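Local atomic coordinates of glutamine aminotransferase class-II domain protein (Ruegeria pomeroyi, PDB entry 3MDN), a protein that probably carries out the glutamine-hydrolysing chemistry of class-II glutamine amidotransferases, releasing ammonia from glutamine for transfer to an acceptor. Residues D[147-155]-D[164-172]. Sequence-based numbering, arbitrary orientation.
Sequences VLFLLALSE and ALARAIARL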
loop_
_atom_site.group_PDB
_atom_site.type_symbol
_atom_site.label_atom_id
_atom_site.label_comp_id
_atom_site.label_asym_id
_atom_site.label_seq_id
_atom_site.Cartn_x
_atom_site.Cartn_y
_atom_site.Cartn_z
ATOM N N VAL D 147 -0.128 -19.823 -13.849
ATOM C CA VAL D 147 -0.090 -20.751 -14.976
ATOM C C VAL D 147 -0.863 -22.055 -14.731
ATOM O O VAL D 147 -1.712 -22.434 -15.540
ATOM C CB VAL D 147 1.355 -21.107 -15.390
ATOM C CG1 VAL D 147 1.340 -21.929 -16.707
ATOM C CG2 VAL D 147 2.127 -19.849 -15.626
ATOM N N LEU D 148 -0.590 -22.730 -13.620
ATOM C CA LEU D 148 -1.247 -23.986 -13.343
ATOM C C LEU D 148 -2.782 -23.798 -13.437
ATOM O O LEU D 148 -3.507 -24.630 -13.994
ATOM C CB LEU D 148 -0.851 -24.477 -11.949
ATOM C CG LEU D 148 -0.522 -25.944 -11.610
ATOM C CD1 LEU D 148 -0.937 -26.220 -10.182
ATOM C CD2 LEU D 148 -1.140 -26.983 -12.560
ATOM N N PHE D 149 -3.275 -22.713 -12.861
ATOM C CA PHE D 149 -4.719 -22.446 -12.846
ATOM C C PHE D 149 -5.246 -22.220 -14.257
ATOM O O PHE D 149 -6.236 -22.798 -14.661
ATOM C CB PHE D 149 -5.015 -21.217 -11.990
ATOM C CG PHE D 149 -6.466 -20.769 -11.997
ATOM C CD1 PHE D 149 -7.511 -21.673 -11.870
ATOM C CD2 PHE D 149 -6.766 -19.407 -12.041
ATOM C CE1 PHE D 149 -8.846 -21.222 -11.815
ATOM C CE2 PHE D 149 -8.095 -18.954 -12.015
ATOM C CZ PHE D 149 -9.123 -19.863 -11.895
ATOM N N LEU D 150 -4.576 -21.374 -15.008
ATOM C CA LEU D 150 -5.070 -21.041 -16.364
ATOM C C LEU D 150 -4.908 -22.202 -17.340
ATOM O O LEU D 150 -5.749 -22.391 -18.229
ATOM C CB LEU D 150 -4.387 -19.787 -16.886
ATOM C CG LEU D 150 -4.650 -18.596 -15.965
ATOM C CD1 LEU D 150 -3.936 -17.398 -16.506
ATOM C CD2 LEU D 150 -6.160 -18.305 -15.804
ATOM N N LEU D 151 -3.822 -22.959 -17.169
ATOM C CA LEU D 151 -3.644 -24.229 -17.891
ATOM C C LEU D 151 -4.751 -25.229 -17.571
ATOM O O LEU D 151 -5.201 -25.954 -18.445
ATOM C CB LEU D 151 -2.317 -24.894 -17.549
ATOM C CG LEU D 151 -0.932 -24.549 -18.114
ATOM C CD1 LEU D 151 -0.164 -25.877 -18.215
ATOM C CD2 LEU D 151 -0.972 -23.924 -19.491
ATOM N N ALA D 152 -5.164 -25.310 -16.311
ATOM C CA ALA D 152 -6.260 -26.208 -15.954
ATOM C C ALA D 152 -7.586 -25.750 -16.591
ATOM O O ALA D 152 -8.358 -26.588 -17.079
ATOM C CB ALA D 152 -6.384 -26.355 -14.432
ATOM N N LEU D 153 -7.849 -24.445 -16.577
ATOM C CA LEU D 153 -8.971 -23.899 -17.372
ATOM C C LEU D 153 -8.844 -24.290 -18.845
ATOM O O LEU D 153 -9.798 -24.825 -19.425
ATOM C CB LEU D 153 -9.132 -22.370 -17.195
ATOM C CG LEU D 153 -9.760 -22.027 -15.830
ATOM C CD1 LEU D 153 -9.475 -20.604 -15.351
ATOM C CD2 LEU D 153 -11.271 -22.328 -15.793
ATOM N N SER D 154 -7.669 -24.057 -19.441
ATOM C CA SER D 154 -7.417 -24.419 -20.860
ATOM C C SER D 154 -7.706 -25.907 -21.112
ATOM O O SER D 154 -8.152 -26.271 -22.194
ATOM C CB SER D 154 -5.972 -24.097 -21.270
ATOM O OG SER D 154 -5.659 -22.743 -20.958
ATOM N N GLU D 155 -7.477 -26.739 -20.095
ATOM C CA GLU D 155 -7.700 -28.185 -20.185
ATOM C C GLU D 155 -9.124 -28.656 -19.789
ATOM O O GLU D 155 -9.344 -29.837 -19.637
ATOM C CB GLU D 155 -6.674 -28.942 -19.327
ATOM C CG GLU D 155 -5.210 -28.913 -19.818
ATOM C CD GLU D 155 -4.989 -29.731 -21.103
ATOM O OE1 GLU D 155 -5.803 -30.607 -21.420
ATOM O OE2 GLU D 155 -4.005 -29.487 -21.816
ATOM N N ALA D 164 -8.821 -32.173 -15.814
ATOM C CA ALA D 164 -8.161 -30.940 -16.273
ATOM C C ALA D 164 -6.949 -30.586 -15.399
ATOM O O ALA D 164 -5.903 -30.228 -15.913
ATOM C CB ALA D 164 -9.135 -29.792 -16.342
ATOM N N LEU D 165 -7.080 -30.699 -14.082
ATOM C CA LEU D 165 -5.938 -30.389 -13.236
ATOM C C LEU D 165 -4.830 -31.417 -13.513
ATOM O O LEU D 165 -3.652 -31.072 -13.672
ATOM C CB LEU D 165 -6.338 -30.359 -11.757
ATOM C CG LEU D 165 -5.164 -30.024 -10.838
ATOM C CD1 LEU D 165 -4.669 -28.606 -11.147
ATOM C CD2 LEU D 165 -5.567 -30.117 -9.408
ATOM N N ALA D 166 -5.231 -32.684 -13.580
ATOM C CA ALA D 166 -4.356 -33.814 -13.949
ATOM C C ALA D 166 -3.529 -33.521 -15.227
ATOM O O ALA D 166 -2.301 -33.709 -15.263
ATOM C CB ALA D 166 -5.190 -35.089 -14.125
ATOM N N ARG D 167 -4.198 -33.042 -16.266
ATOM C CA ARG D 167 -3.506 -32.701 -17.531
ATOM C C ARG D 167 -2.584 -31.459 -17.441
ATOM O O ARG D 167 -1.461 -31.436 -18.002
ATOM C CB ARG D 167 -4.521 -32.560 -18.671
ATOM C CG ARG D 167 -5.106 -33.901 -19.188
ATOM C CD ARG D 167 -6.033 -33.701 -20.438
ATOM N NE ARG D 167 -7.197 -32.872 -20.121
ATOM C CZ ARG D 167 -8.322 -33.344 -19.594
ATOM N NH1 ARG D 167 -9.330 -32.534 -19.314
ATOM N NH2 ARG D 167 -8.447 -34.631 -19.358
ATOM N N ALA D 168 -3.047 -30.419 -16.760
ATOM C CA ALA D 168 -2.230 -29.217 -16.570
ATOM C C ALA D 168 -0.938 -29.559 -15.807
ATOM O O ALA D 168 0.164 -29.100 -16.159
ATOM C CB ALA D 168 -3.019 -28.182 -15.816
ATOM N N ILE D 169 -1.068 -30.393 -14.783
ATOM C CA ILE D 169 0.111 -30.802 -14.019
ATOM C C ILE D 169 1.111 -31.619 -14.845
ATOM O O ILE D 169 2.326 -31.357 -14.809
ATOM C CB ILE D 169 -0.329 -31.544 -12.734
ATOM C CG1 ILE D 169 -0.823 -30.505 -11.711
ATOM C CG2 ILE D 169 0.800 -32.395 -12.154
ATOM C CD1 ILE D 169 -1.545 -31.160 -10.562
ATOM N N ALA D 170 0.609 -32.611 -15.591
ATOM C CA ALA D 170 1.451 -33.400 -16.513
ATOM C C ALA D 170 2.256 -32.489 -17.436
ATOM O O ALA D 170 3.472 -32.647 -17.604
ATOM C CB ALA D 170 0.588 -34.384 -17.355
ATOM N N ARG D 171 1.565 -31.536 -18.042
ATOM C CA ARG D 171 2.208 -30.603 -18.963
ATOM C C ARG D 171 3.323 -29.791 -18.288
ATOM O O ARG D 171 4.439 -29.684 -18.813
ATOM C CB ARG D 171 1.158 -29.679 -19.554
ATOM C CG ARG D 171 0.646 -30.153 -20.880
ATOM C CD ARG D 171 1.512 -29.511 -22.018
ATOM N NE ARG D 171 0.809 -28.484 -22.789
ATOM C CZ ARG D 171 -0.501 -28.263 -22.718
ATOM N NH1 ARG D 171 -1.249 -28.990 -21.903
ATOM N NH2 ARG D 171 -1.060 -27.323 -23.465
ATOM N N LEU D 172 3.041 -29.238 -17.108
ATOM C CA LEU D 172 4.072 -28.423 -16.447
ATOM C C LEU D 172 5.223 -29.265 -15.909
ATOM O O LEU D 172 6.383 -28.837 -15.923
ATOM C CB LEU D 172 3.471 -27.575 -15.330
ATOM C CG LEU D 172 2.770 -26.281 -15.733
ATOM C CD1 LEU D 172 2.088 -25.654 -14.530
ATOM C CD2 LEU D 172 3.745 -25.311 -16.348
#
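Leu-148 enters helix 164-172 as a knob into a hole, its side chain lodged among Leu-165, Ala-168, Ile-169 and Leu-172. Its CD2 branch does most of the touching, 3.6 Å from CG1 of Ile-169 and 3.9 Å from CB of Ala-168, while CD1 of Leu-172 lies against its CA and CG. One turn on, Leu-151 packs its CB on the Ala-168 methyl; with CG beside the backbone N (chi1 -80°), it carries CD1 to within 3.9 Å of CG of Leu-172. The alanines let the backbones come close: the CB of Ala-168 is 3.6 Å from N of Ala-152, and the axes of segments 147-154 and 164-172 approach to 7.9 Å. Their N-to-C directions lie 125° apart, well short of antiparallel; the two belong to the consecutive helices 144-154 and 161-179, consistent with one helical layer of the alpha-beta-beta-alpha sandwich of Ntn hydrolases. Leu-148 and Ile-169 both rest on Leu-187 of strand 185-192, which places this tight side in the interior. Toward solvent the packing gives way to charge at Glu-155. Arg-167 grips it side-on with two nitrogens: NH1 meets the backbone O of Glu-155 at 2.7 Å with a nearly straight N-H...O angle of 170°, whereas NE reaches OE1 at 3.0 Å through a more bent bond. Asp-160 gives NH1 a second, anionic partner. The exposed Arg-171 uses NH1 to bind OE2 of Glu-155 at 2.8 Å, its guanidinium perpendicular to the carboxylate; both carboxylate oxygens are met on their anti sides by donors tilted out of the carboxylate plane. Replacing Arg-167 with a methionine would probably leave the Glu-155 carbonyl without this donor and its carboxylate freer to turn about the remaining bridge to Arg-171.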